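Local coordinates for protein estrogen receptor (Crassostrea gigas, PDB 4N1Y) that acts as a steroid-receptor-type transcription factor of the nuclear receptor family, with a ligand-binding domain thought to be constitutively active rather than switched on by hormone, at residues B[63-68]-B[159-164]; B[109-114]-B[119-124]; B[179-182]-B[186-189]; B[148-153]-B[197-202]; B[40-45]-B[207-212]. All coordinates share one frame; numbering follows the deposited sequence.

Contact 1: B[63-68]-B[159-164]; sequences TDLSLS and YNQIFN
L65 makes the apolar part of this contact with one methyl group. Its CD2 lies in the angle between two neighbouring side chains of helix 159-180. On one side L65 CD2 is 3.6 Å from Q161 CB. On the other, L65 CD2 is 3.6 Å from I162 CG1. The second methyl is a looser neighbour, with L65 CD1 4.2 Å from I162 CG1. The L65 and I162 chains meet almost at right angles, whereas L65 and Q161 run past each other in opposite senses. I162 reaches across because its CG1 is anti to the carbonyl carbon (chi1 -60°), which turns this branch toward L65. The leucine is buried, while the glutamine lies nearer the solvent edge.

The polar part is at that edge. The extended Q161 chain ends beside the backbone carbonyl of D64, with Q161 CD 3.8 Å from D64 O. The D64 carboxylate leads away from the helix.

Bonds to residues just outside the segments fix the turn. S66 N is hydrogen-bonded to S158 OG, immediately before helix 159-180. S66 OG caps D69 N, so the same serine is the N-cap of helix 67-89. L65 O also has a partner in Q70 NE2.

The two helices therefore start close together, tied through the loop that leads into one of them. This is interhelical packing at the rim of the mainly helical, three-layered sandwich of a nuclear receptor ligand-binding domain, where an N-capped helix start meets the first turns of long helix 159-180.

Contact 2: B[109-114]-B[119-124]; sequences SSWSTV and IFEQVA
W111 and F120 form the tight part of this contact. F120 CB sits over the face of the indole, 3.7 Å from the centroid of the W111 five-membered ring, a CH-pi contact. Beyond it the phenyl ring turns its edge to the same indole in an edge-to-face pair, with the planes at 70° and the W111 five-membered ring and F120 ring centroids 5.0 Å apart. The far end of the indole reaches the next turn, where W111 CH2 meets A124 CB at 3.3 Å. L98 of strand 97-99 packs on W111, F120 and A124 as well. W111 NE1 is satisfied by L106 O.

The packing thins out on either side of this core. V114 CG2 is 4.3 Å from F120 CE2. E121 comes to the indole edge only with its aliphatic part, W111 CZ3 lying 3.7 Å from E121 CG. Its carboxylate forms a salt bridge with R154 of the second subunit. S109 and S112 lie on the exposed side of their helix. An alanine in place of W111 is likely to open a gap between the helices, with F120 CB and the phenyl edge losing the indole face they pack on and L106 O its donor.

The segment axes approach to 10.4 Å at 147°, so the chain reverses in a short antiparallel helical hairpin, wedged together by one tryptophan beside the small two-stranded sheet of the receptor fold.

Contact 3: B[179-182]-B[186-189]; sequences KYHP and RHVP
H181 and H187 bring their rings together obliquely. The imidazole planes are tilted 33° to each other and the H181 and H187 ring centroids are 3.9 Å apart. The approach is off centre: H181 CD2 lies over one face of the H187 ring, 3.2 Å from H187 NE2. In return H187 CE1 lies over a face of H181, 3.5 Å from H181 CD2. The opposite face of H181 is covered by CB of its own neighbour Y180. H187 has CG anti to its backbone N (chi1 -179°), which carries the ring from the start of helix 187-215 across to the end of helix 159-180.

The two NE2 atoms lie near each other, and E139 accepts from both. H181 NE2 bonds to E139 OE1 and H187 NE2 to E139 OE2. A leucine at H187 would probably leave E139 OE2 without its partner and take away the flat ring that covers one face of H181.

The two NE2 atoms, 3.5 Å apart, are not bonded to each other. One carboxylate shared between two imidazoles is consistent with both rings offering an N-H there, and its charge would tend to ease the crowding of two potentially positive rings at this interhelical turn.

Contact 4: B[148-153]-B[197-202]; sequences LVNAEV and HIRQAG
The chain leaves helix 137-149 at N150 and passes R199 of helix 187-215 at some distance, the nearest CA atoms, those of A151 and R199, being 9.2 Å apart. A single long side chain spans the gap. R199 starts with CG anti to its backbone N and then folds at both chi2 (72°) and chi3 (60°), which brings the guanidinium round to the turn. R199 NH2 gives a weak hydrogen bond to N150 O, 3.1 Å long and clearly bent at the hydrogen. The carbonyl lies at the guanidinium edge, near its plane. A151 O is farther, 3.9 Å from R199 NH2. The N150 and R199 side chains cross at about a right angle, with the amide and guanidinium planes 43° apart and N150 ND2 3.7 Å from R199 NH2.

The other guanidinium nitrogens face elsewhere. R199 NE forms a salt bridge with E80, and R199 NH1 a weak bond with Q200 of the second subunit. N150 OD1 likewise has a weak bond to H197 of that subunit.

The charge of this buried arginine is probably balanced mainly by E80. The weak carbonyl bond adds to this, and is likely to orient the guanidinium more than to neutralise it. The same polar network joins the core to the subunit interface.

Contact 5: B[40-45]-B[207-212]; sequences SLVKLA and AFFQRL
Helices 34-56 and 187-215 face each other here where relatives of this receptor hold their hormone, and the contact is purely apolar. V42 and F209 carry most of it. V42 CG2 touches the far part of the phenyl ring, 3.7 Å from F209 CE2, and comes to it obliquely. The same ring atom, F209 CE2, is 4.2 Å from V42 CA, so the phenylalanine reaches right up to the backbone of the facing helix. V42 CG2 also meets L212 one turn further on, with L212 CD1 4.2 Å away. One methyl thus serves two partners.

The valine torsion explains this. CG1 is anti to the backbone N (chi1 156°), and CG2, anti to the carbonyl carbon, is the branch turned to the other helix. V42 runs past F209 and L212 in opposite directions, side by side rather than end on. L41 and A45 flank the valine and point toward helix 187-215 without close contact. The CA atoms of V42 and F209 are 8.3 Å apart, a span bridged by the phenyl ring. All three contacting residues are buried. Bulky apolar side chains meeting across this region are consistent with a reduced hormone cavity in a constitutively active receptor.

Helix 222-229, probably the activation helix of the family, lies against the same residues: L224 touches V42 and L228 touches F209. M79 of helix 67-89 packs on F209 and L82 on A45, so two further helices, 222-229 and 67-89, pack round the pair.

Overall arrangement
Contacts 3, 4 and 5 share helix 187-215 and follow each other along it, from its start to its later turns. Contact 3 lies nested within contact 4 along the chain, and contact 4 within contact 5. Contact 1 crosses contact 4 in sequence and touches it through I162 and V149. Contact 2 meets contact 4 where Q122 reaches Q200, and contact 5 where V114 and I119 meet F208. Contacts 3 and 5 are on opposite sides of the chain's centre, their own centres about 35 Å apart. Contacts 2, 3 and 4 all touch the subunit interface. One long helix thus runs from that interface, at contacts 3 and 4, to the probable activation-helix end at contact 5.

Contact 1: B[63-68]-B[159-164]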
# COMPACT_ATOMS: atom_id res chain seq x y z
N THR B 63 16.13 14.59 11.32
CA THR B 63 17.52 14.96 11.19
C THR B 63 18.40 14.24 12.21
O THR B 63 19.63 14.36 12.18
CB THR B 63 17.69 16.47 11.31
OG1 THR B 63 17.03 16.92 12.49
CG2 THR B 63 17.08 17.13 10.10
N ASP B 64 17.78 13.48 13.11
CA ASP B 64 18.52 12.65 14.05
C ASP B 64 18.72 11.20 13.57
O ASP B 64 19.45 10.44 14.21
CB ASP B 64 17.85 12.69 15.41
CG ASP B 64 17.85 14.08 16.01
OD1 ASP B 64 18.93 14.74 16.01
OD2 ASP B 64 16.77 14.54 16.45
N LEU B 65 18.07 10.82 12.47
CA LEU B 65 18.35 9.54 11.80
C LEU B 65 19.76 9.59 11.16
O LEU B 65 20.29 10.67 10.89
CB LEU B 65 17.30 9.25 10.73
CG LEU B 65 15.85 9.30 11.18
CD1 LEU B 65 14.91 9.05 10.02
CD2 LEU B 65 15.61 8.27 12.26
N SER B 66 20.37 8.43 10.93
CA SER B 66 21.62 8.38 10.17
C SER B 66 21.44 8.93 8.75
O SER B 66 20.32 8.88 8.20
CB SER B 66 22.15 6.94 10.12
OG SER B 66 21.39 6.16 9.22
N LEU B 67 22.49 9.50 8.16
CA LEU B 67 22.39 10.01 6.80
C LEU B 67 21.91 8.97 5.81
O LEU B 67 20.96 9.22 5.06
CB LEU B 67 23.71 10.59 6.30
CG LEU B 67 24.11 11.99 6.75
CD1 LEU B 67 24.05 12.89 5.53
CD2 LEU B 67 23.20 12.54 7.84
N SER B 68 22.53 7.80 5.83
CA SER B 68 22.11 6.73 4.94
C SER B 68 20.58 6.46 5.05
O SER B 68 19.91 6.26 4.04
CB SER B 68 22.93 5.46 5.21
OG SER B 68 22.17 4.53 5.97
N TYR B 159 16.38 2.25 13.43
CA TYR B 159 15.10 1.65 13.78
C TYR B 159 14.40 2.31 14.97
O TYR B 159 13.22 2.63 14.89
CB TYR B 159 15.28 0.16 14.07
CG TYR B 159 14.01 -0.52 14.53
CD1 TYR B 159 13.07 -0.94 13.60
CD2 TYR B 159 13.75 -0.74 15.88
CE1 TYR B 159 11.91 -1.57 14.00
CE2 TYR B 159 12.58 -1.37 16.29
CZ TYR B 159 11.67 -1.78 15.34
OH TYR B 159 10.50 -2.40 15.71
N ASN B 160 15.14 2.52 16.05
CA ASN B 160 14.59 3.11 17.26
C ASN B 160 13.90 4.43 17.08
O ASN B 160 12.75 4.62 17.47
CB ASN B 160 15.70 3.37 18.25
CG ASN B 160 16.12 2.16 18.93
OD1 ASN B 160 15.34 1.21 19.02
ND2 ASN B 160 17.35 2.15 19.44
N GLN B 161 14.64 5.31 16.43
CA GLN B 161 14.27 6.70 16.27
C GLN B 161 13.07 6.80 15.36
O GLN B 161 12.17 7.61 15.59
CB GLN B 161 15.48 7.42 15.72
CG GLN B 161 16.72 6.70 16.26
CD GLN B 161 18.03 7.20 15.70
OE1 GLN B 161 18.21 8.39 15.44
NE2 GLN B 161 18.96 6.26 15.49
N ILE B 162 13.06 5.97 14.32
CA ILE B 162 11.94 5.85 13.40
C ILE B 162 10.72 5.36 14.16
O ILE B 162 9.60 5.80 13.93
CB ILE B 162 12.27 4.91 12.26
CG1 ILE B 162 13.47 5.43 11.47
CG2 ILE B 162 11.08 4.72 11.37
CD1 ILE B 162 14.01 4.39 10.54
N PHE B 163 10.94 4.42 15.07
CA PHE B 163 9.83 3.93 15.86
C PHE B 163 9.25 5.06 16.69
O PHE B 163 8.04 5.27 16.69
CB PHE B 163 10.29 2.80 16.78
CG PHE B 163 9.23 2.34 17.73
CD1 PHE B 163 8.15 1.59 17.28
CD2 PHE B 163 9.31 2.64 19.09
CE1 PHE B 163 7.16 1.16 18.16
CE2 PHE B 163 8.33 2.22 19.97
CZ PHE B 163 7.26 1.48 19.51
N ASN B 164 10.12 5.81 17.36
CA ASN B 164 9.71 6.97 18.15
C ASN B 164 8.95 8.00 17.31
O ASN B 164 8.01 8.62 17.80
CB ASN B 164 10.92 7.61 18.81
CG ASN B 164 11.50 6.75 19.94
OD1 ASN B 164 10.83 5.85 20.45
ND2 ASN B 164 12.72 7.06 20.36

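Contact 2: B[109-114]-B[119-124]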
# COMPACT_ATOMS: atom_id res chain seq x y z
N SER B 109 -8.78 12.69 -20.19
CA SER B 109 -8.33 12.84 -21.56
C SER B 109 -6.82 12.93 -21.65
O SER B 109 -6.18 12.19 -22.41
CB SER B 109 -8.96 14.09 -22.15
OG SER B 109 -10.28 14.27 -21.66
N SER B 110 -6.23 13.82 -20.86
CA SER B 110 -4.79 13.98 -20.86
C SER B 110 -4.10 12.72 -20.33
O SER B 110 -3.06 12.32 -20.85
CB SER B 110 -4.38 15.19 -20.01
OG SER B 110 -4.94 16.39 -20.50
N TRP B 111 -4.71 12.09 -19.32
CA TRP B 111 -4.10 10.92 -18.70
C TRP B 111 -3.85 9.84 -19.73
O TRP B 111 -2.85 9.14 -19.68
CB TRP B 111 -4.98 10.32 -17.59
CG TRP B 111 -5.44 11.28 -16.52
CD1 TRP B 111 -5.00 12.56 -16.30
CD2 TRP B 111 -6.42 11.01 -15.51
NE1 TRP B 111 -5.66 13.11 -15.23
CE2 TRP B 111 -6.54 12.18 -14.72
CE3 TRP B 111 -7.21 9.90 -15.20
CZ2 TRP B 111 -7.42 12.26 -13.64
CZ3 TRP B 111 -8.09 9.99 -14.13
CH2 TRP B 111 -8.18 11.16 -13.36
N SER B 112 -4.78 9.71 -20.67
CA SER B 112 -4.64 8.76 -21.75
C SER B 112 -3.47 9.14 -22.66
O SER B 112 -2.73 8.27 -23.10
CB SER B 112 -5.94 8.67 -22.53
OG SER B 112 -6.68 9.86 -22.37
N THR B 113 -3.32 10.43 -22.95
CA THR B 113 -2.26 10.88 -23.84
C THR B 113 -0.87 10.48 -23.35
O THR B 113 -0.04 10.02 -24.13
CB THR B 113 -2.26 12.41 -24.04
OG1 THR B 113 -3.53 12.84 -24.55
CG2 THR B 113 -1.16 12.82 -25.01
N VAL B 114 -0.65 10.65 -22.04
CA VAL B 114 0.64 10.35 -21.41
C VAL B 114 0.70 8.93 -20.89
O VAL B 114 1.66 8.57 -20.20
CB VAL B 114 0.95 11.30 -20.24
CG1 VAL B 114 1.11 12.72 -20.74
CG2 VAL B 114 -0.13 11.23 -19.17
N ILE B 119 -2.43 4.83 -13.18
CA ILE B 119 -1.86 5.61 -12.09
C ILE B 119 -2.78 6.76 -11.68
O ILE B 119 -3.19 6.84 -10.52
CB ILE B 119 -0.48 6.18 -12.47
CG1 ILE B 119 0.53 5.03 -12.58
CG2 ILE B 119 -0.02 7.20 -11.43
CD1 ILE B 119 1.84 5.44 -13.19
N PHE B 120 -3.14 7.64 -12.61
CA PHE B 120 -3.90 8.83 -12.21
C PHE B 120 -5.34 8.52 -11.81
O PHE B 120 -5.92 9.24 -10.99
CB PHE B 120 -3.89 9.86 -13.33
CG PHE B 120 -2.55 10.47 -13.54
CD1 PHE B 120 -1.61 10.45 -12.52
CD2 PHE B 120 -2.21 11.06 -14.74
CE1 PHE B 120 -0.36 11.00 -12.70
CE2 PHE B 120 -0.97 11.61 -14.94
CZ PHE B 120 -0.04 11.59 -13.92
N GLU B 121 -5.89 7.43 -12.33
CA GLU B 121 -7.24 7.03 -11.95
C GLU B 121 -7.31 6.63 -10.49
O GLU B 121 -8.29 6.89 -9.82
CB GLU B 121 -7.72 5.89 -12.82
CG GLU B 121 -8.57 6.31 -13.99
CD GLU B 121 -9.09 5.12 -14.76
OE1 GLU B 121 -9.42 4.10 -14.12
OE2 GLU B 121 -9.23 5.22 -15.99
N GLN B 122 -6.25 6.00 -10.00
CA GLN B 122 -6.16 5.65 -8.61
C GLN B 122 -5.97 6.90 -7.73
O GLN B 122 -6.62 7.06 -6.69
CB GLN B 122 -5.02 4.65 -8.42
CG GLN B 122 -5.03 3.95 -7.07
CD GLN B 122 -4.08 2.77 -7.05
OE1 GLN B 122 -3.08 2.74 -7.77
NE2 GLN B 122 -4.42 1.76 -6.25
N VAL B 123 -5.07 7.78 -8.15
CA VAL B 123 -4.84 9.03 -7.44
C VAL B 123 -6.06 9.90 -7.37
O VAL B 123 -6.43 10.38 -6.30
CB VAL B 123 -3.71 9.85 -8.09
CG1 VAL B 123 -3.57 11.18 -7.37
CG2 VAL B 123 -2.40 9.08 -8.04
N ALA B 124 -6.68 10.13 -8.53
CA ALA B 124 -7.91 10.91 -8.62
C ALA B 124 -9.02 10.38 -7.70
O ALA B 124 -9.72 11.16 -7.04
CB ALA B 124 -8.39 10.93 -10.05

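Contact 3: B[179-182]-B[186-189]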
# COMPACT_ATOMS: atom_id res chain seq x y z
N LYS B 179 -9.86 16.67 16.79
CA LYS B 179 -10.09 18.11 16.70
C LYS B 179 -11.06 18.47 15.56
O LYS B 179 -12.02 19.21 15.77
CB LYS B 179 -8.76 18.85 16.51
CG LYS B 179 -8.86 20.33 16.71
CD LYS B 179 -7.62 21.05 16.23
CE LYS B 179 -7.75 22.55 16.51
NZ LYS B 179 -6.53 23.34 16.19
N TYR B 180 -10.80 17.98 14.36
CA TYR B 180 -11.61 18.35 13.21
C TYR B 180 -12.76 17.39 12.97
O TYR B 180 -13.68 17.71 12.22
CB TYR B 180 -10.75 18.44 11.94
CG TYR B 180 -9.68 19.47 12.06
CD1 TYR B 180 -10.00 20.83 12.09
CD2 TYR B 180 -8.34 19.11 12.19
CE1 TYR B 180 -9.02 21.79 12.22
CE2 TYR B 180 -7.36 20.06 12.32
CZ TYR B 180 -7.70 21.40 12.33
OH TYR B 180 -6.71 22.35 12.47
N HIS B 181 -12.71 16.20 13.58
CA HIS B 181 -13.79 15.24 13.38
C HIS B 181 -14.15 14.48 14.65
O HIS B 181 -14.07 13.26 14.67
CB HIS B 181 -13.41 14.25 12.28
CG HIS B 181 -12.80 14.88 11.07
ND1 HIS B 181 -13.55 15.51 10.10
CD2 HIS B 181 -11.51 14.97 10.67
CE1 HIS B 181 -12.74 15.97 9.16
NE2 HIS B 181 -11.50 15.65 9.48
N PRO B 182 -14.61 15.18 15.70
CA PRO B 182 -14.81 14.60 17.05
C PRO B 182 -15.76 13.40 17.08
O PRO B 182 -16.84 13.43 16.47
CB PRO B 182 -15.42 15.75 17.84
CG PRO B 182 -16.04 16.62 16.80
CD PRO B 182 -15.15 16.55 15.61
N ARG B 186 -14.40 6.02 12.83
CA ARG B 186 -14.11 5.41 11.56
C ARG B 186 -13.15 6.26 10.73
O ARG B 186 -12.52 5.77 9.79
CB ARG B 186 -15.38 5.17 10.77
CG ARG B 186 -16.39 4.25 11.41
CD ARG B 186 -17.71 4.48 10.69
NE ARG B 186 -18.83 3.70 11.21
CZ ARG B 186 -20.05 3.73 10.68
NH1 ARG B 186 -20.30 4.51 9.64
NH2 ARG B 186 -21.02 2.99 11.20
N HIS B 187 -13.02 7.52 11.10
CA HIS B 187 -12.30 8.46 10.25
C HIS B 187 -10.82 8.14 10.00
O HIS B 187 -10.40 7.95 8.85
CB HIS B 187 -12.41 9.85 10.84
CG HIS B 187 -11.72 10.89 10.02
ND1 HIS B 187 -12.26 11.42 8.87
CD2 HIS B 187 -10.53 11.50 10.19
CE1 HIS B 187 -11.44 12.32 8.38
NE2 HIS B 187 -10.38 12.40 9.16
N VAL B 188 -10.05 8.08 11.08
CA VAL B 188 -8.62 7.78 11.00
C VAL B 188 -8.38 6.46 10.28
O VAL B 188 -7.53 6.40 9.39
CB VAL B 188 -7.95 7.75 12.40
CG1 VAL B 188 -6.56 7.13 12.33
CG2 VAL B 188 -7.89 9.13 12.97
N PRO B 189 -9.10 5.40 10.67
CA PRO B 189 -8.88 4.17 9.89
C PRO B 189 -9.21 4.34 8.40
O PRO B 189 -8.40 3.91 7.58
CB PRO B 189 -9.81 3.16 10.56
CG PRO B 189 -9.95 3.67 11.97
CD PRO B 189 -9.96 5.15 11.84

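Contact 4: B[148-153]-B[197-202]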
# COMPACT_ATOMS: atom_id res chain seq x y z
N LEU B 148 6.32 9.27 4.86
CA LEU B 148 7.77 9.29 5.00
C LEU B 148 8.30 8.28 6.01
O LEU B 148 9.13 7.45 5.67
CB LEU B 148 8.21 10.69 5.41
CG LEU B 148 9.68 10.89 5.70
CD1 LEU B 148 10.47 10.72 4.43
CD2 LEU B 148 9.88 12.28 6.28
N VAL B 149 7.80 8.32 7.24
CA VAL B 149 8.35 7.46 8.28
C VAL B 149 7.87 6.01 8.15
O VAL B 149 8.44 5.11 8.77
CB VAL B 149 8.00 7.98 9.71
CG1 VAL B 149 8.34 9.46 9.83
CG2 VAL B 149 6.53 7.75 10.03
N ASN B 150 6.83 5.80 7.34
CA ASN B 150 6.32 4.45 7.09
C ASN B 150 6.89 3.90 5.79
O ASN B 150 6.47 2.84 5.31
CB ASN B 150 4.79 4.46 7.00
CG ASN B 150 4.19 3.07 7.13
OD1 ASN B 150 4.55 2.32 8.04
ND2 ASN B 150 3.28 2.71 6.21
N ALA B 151 7.85 4.62 5.21
CA ALA B 151 8.39 4.25 3.91
C ALA B 151 8.98 2.84 3.90
O ALA B 151 8.68 2.04 3.03
CB ALA B 151 9.44 5.25 3.46
N GLU B 152 9.79 2.53 4.91
CA GLU B 152 10.49 1.25 4.91
C GLU B 152 9.99 0.48 6.10
O GLU B 152 9.89 1.03 7.20
CB GLU B 152 12.01 1.46 4.98
CG GLU B 152 12.80 0.18 5.14
CD GLU B 152 12.74 -0.73 3.92
OE1 GLU B 152 11.98 -1.73 3.95
OE2 GLU B 152 13.46 -0.46 2.94
N VAL B 153 9.63 -0.78 5.89
CA VAL B 153 9.12 -1.59 6.98
C VAL B 153 10.20 -2.53 7.53
O VAL B 153 10.09 -3.02 8.65
CB VAL B 153 7.89 -2.42 6.55
CG1 VAL B 153 8.28 -3.53 5.54
CG2 VAL B 153 7.16 -2.98 7.77
N HIS B 197 -3.56 2.78 -1.25
CA HIS B 197 -3.71 3.06 -2.68
C HIS B 197 -2.61 3.97 -3.19
O HIS B 197 -2.11 3.80 -4.31
CB HIS B 197 -5.10 3.63 -2.97
CG HIS B 197 -6.19 2.68 -2.62
ND1 HIS B 197 -6.37 1.49 -3.29
CD2 HIS B 197 -7.07 2.67 -1.59
CE1 HIS B 197 -7.36 0.82 -2.72
NE2 HIS B 197 -7.79 1.50 -1.68
N ILE B 198 -2.24 4.94 -2.37
CA ILE B 198 -1.13 5.84 -2.69
C ILE B 198 0.17 5.05 -2.87
O ILE B 198 0.97 5.35 -3.76
CB ILE B 198 -0.97 6.88 -1.60
CG1 ILE B 198 -2.05 7.97 -1.76
CG2 ILE B 198 0.40 7.52 -1.67
CD1 ILE B 198 -1.86 8.84 -3.01
N ARG B 199 0.37 4.06 -2.02
CA ARG B 199 1.53 3.17 -2.11
C ARG B 199 1.52 2.40 -3.44
O ARG B 199 2.54 2.30 -4.12
CB ARG B 199 1.54 2.21 -0.93
CG ARG B 199 2.60 1.13 -0.98
CD ARG B 199 3.99 1.70 -0.75
NE ARG B 199 4.15 2.35 0.56
CZ ARG B 199 4.64 1.76 1.65
NH1 ARG B 199 4.98 0.47 1.63
NH2 ARG B 199 4.76 2.45 2.79
N GLN B 200 0.37 1.85 -3.79
CA GLN B 200 0.23 1.12 -5.04
C GLN B 200 0.46 2.08 -6.22
O GLN B 200 1.18 1.76 -7.17
CB GLN B 200 -1.15 0.46 -5.12
CG GLN B 200 -1.33 -0.40 -6.34
CD GLN B 200 -2.59 -1.23 -6.28
OE1 GLN B 200 -3.56 -0.86 -5.62
NE2 GLN B 200 -2.58 -2.36 -6.96
N ALA B 201 -0.13 3.26 -6.15
CA ALA B 201 0.08 4.25 -7.20
C ALA B 201 1.56 4.65 -7.30
O ALA B 201 2.09 4.84 -8.39
CB ALA B 201 -0.78 5.47 -6.95
N GLY B 202 2.23 4.77 -6.16
CA GLY B 202 3.62 5.18 -6.13
C GLY B 202 4.49 4.20 -6.87
O GLY B 202 5.34 4.57 -7.70

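Contact 5: B[40-45]-B[207-212]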
# COMPACT_ATOMS: atom_id res chain seq x y z
N SER B 40 6.94 18.30 -18.83
CA SER B 40 6.51 19.24 -17.80
C SER B 40 6.25 18.48 -16.51
O SER B 40 6.71 18.90 -15.45
CB SER B 40 5.27 20.01 -18.24
OG SER B 40 5.55 20.86 -19.34
N LEU B 41 5.54 17.36 -16.60
CA LEU B 41 5.29 16.54 -15.42
C LEU B 41 6.56 16.05 -14.76
O LEU B 41 6.70 16.09 -13.55
CB LEU B 41 4.41 15.33 -15.75
CG LEU B 41 2.95 15.61 -16.14
CD1 LEU B 41 2.24 14.32 -16.53
CD2 LEU B 41 2.21 16.32 -14.99
N VAL B 42 7.51 15.60 -15.57
CA VAL B 42 8.76 15.09 -15.03
C VAL B 42 9.53 16.14 -14.26
O VAL B 42 10.08 15.85 -13.20
CB VAL B 42 9.68 14.54 -16.16
CG1 VAL B 42 11.14 14.55 -15.74
CG2 VAL B 42 9.23 13.16 -16.57
N LYS B 43 9.59 17.36 -14.78
CA LYS B 43 10.39 18.35 -14.10
C LYS B 43 9.64 19.16 -13.05
O LYS B 43 10.25 19.70 -12.14
CB LYS B 43 11.10 19.22 -15.11
CG LYS B 43 12.53 18.93 -14.86
CD LYS B 43 13.58 19.30 -15.87
CE LYS B 43 14.77 18.62 -15.29
NZ LYS B 43 14.43 17.12 -15.13
N LEU B 44 8.31 19.16 -13.13
CA LEU B 44 7.52 19.68 -12.05
C LEU B 44 7.83 18.78 -10.87
O LEU B 44 8.01 19.24 -9.74
CB LEU B 44 6.04 19.68 -12.38
CG LEU B 44 5.18 20.36 -11.33
CD1 LEU B 44 5.63 21.79 -11.10
CD2 LEU B 44 3.74 20.31 -11.76
N ALA B 45 7.95 17.48 -11.17
CA ALA B 45 8.24 16.48 -10.17
C ALA B 45 9.57 16.74 -9.51
O ALA B 45 9.70 16.62 -8.30
CB ALA B 45 8.24 15.11 -10.78
N ALA B 207 7.84 2.75 -11.52
CA ALA B 207 8.07 1.83 -12.62
C ALA B 207 7.89 2.53 -13.95
O ALA B 207 8.70 2.33 -14.87
CB ALA B 207 7.16 0.64 -12.53
N PHE B 208 6.84 3.33 -14.06
CA PHE B 208 6.60 4.07 -15.30
C PHE B 208 7.73 5.05 -15.61
O PHE B 208 8.21 5.13 -16.74
CB PHE B 208 5.26 4.80 -15.24
CG PHE B 208 4.95 5.59 -16.48
CD1 PHE B 208 4.41 4.97 -17.60
CD2 PHE B 208 5.13 6.96 -16.51
CE1 PHE B 208 4.11 5.69 -18.74
CE2 PHE B 208 4.83 7.69 -17.64
CZ PHE B 208 4.31 7.06 -18.76
N PHE B 209 8.17 5.79 -14.60
CA PHE B 209 9.22 6.78 -14.80
C PHE B 209 10.54 6.10 -15.15
O PHE B 209 11.34 6.65 -15.92
CB PHE B 209 9.36 7.65 -13.56
CG PHE B 209 8.46 8.85 -13.57
CD1 PHE B 209 7.08 8.70 -13.61
CD2 PHE B 209 8.99 10.13 -13.54
CE1 PHE B 209 6.26 9.80 -13.63
CE2 PHE B 209 8.16 11.23 -13.56
CZ PHE B 209 6.80 11.07 -13.61
N GLN B 210 10.77 4.90 -14.62
CA GLN B 210 11.97 4.17 -14.96
C GLN B 210 11.97 3.84 -16.45
O GLN B 210 13.01 3.92 -17.11
CB GLN B 210 12.08 2.88 -14.15
CG GLN B 210 12.36 3.08 -12.66
CD GLN B 210 12.40 1.77 -11.90
OE1 GLN B 210 11.56 0.89 -12.11
NE2 GLN B 210 13.37 1.63 -11.01
N ARG B 211 10.81 3.51 -17.00
CA ARG B 211 10.72 3.14 -18.41
C ARG B 211 10.73 4.38 -19.30
O ARG B 211 11.14 4.32 -20.46
CB ARG B 211 9.47 2.32 -18.69
CG ARG B 211 9.56 0.85 -18.31
CD ARG B 211 8.26 0.14 -18.62
NE ARG B 211 7.10 0.98 -18.37
CZ ARG B 211 5.85 0.66 -18.70
NH1 ARG B 211 5.61 -0.50 -19.31
NH2 ARG B 211 4.85 1.49 -18.39
N LEU B 212 10.28 5.50 -18.76
CA LEU B 212 10.43 6.79 -19.40
C LEU B 212 11.89 7.13 -19.52
O LEU B 212 12.37 7.57 -20.58
CB LEU B 212 9.72 7.89 -18.62
CG LEU B 212 8.39 8.37 -19.20
CD1 LEU B 212 7.99 9.65 -18.50
CD2 LEU B 212 8.48 8.56 -20.69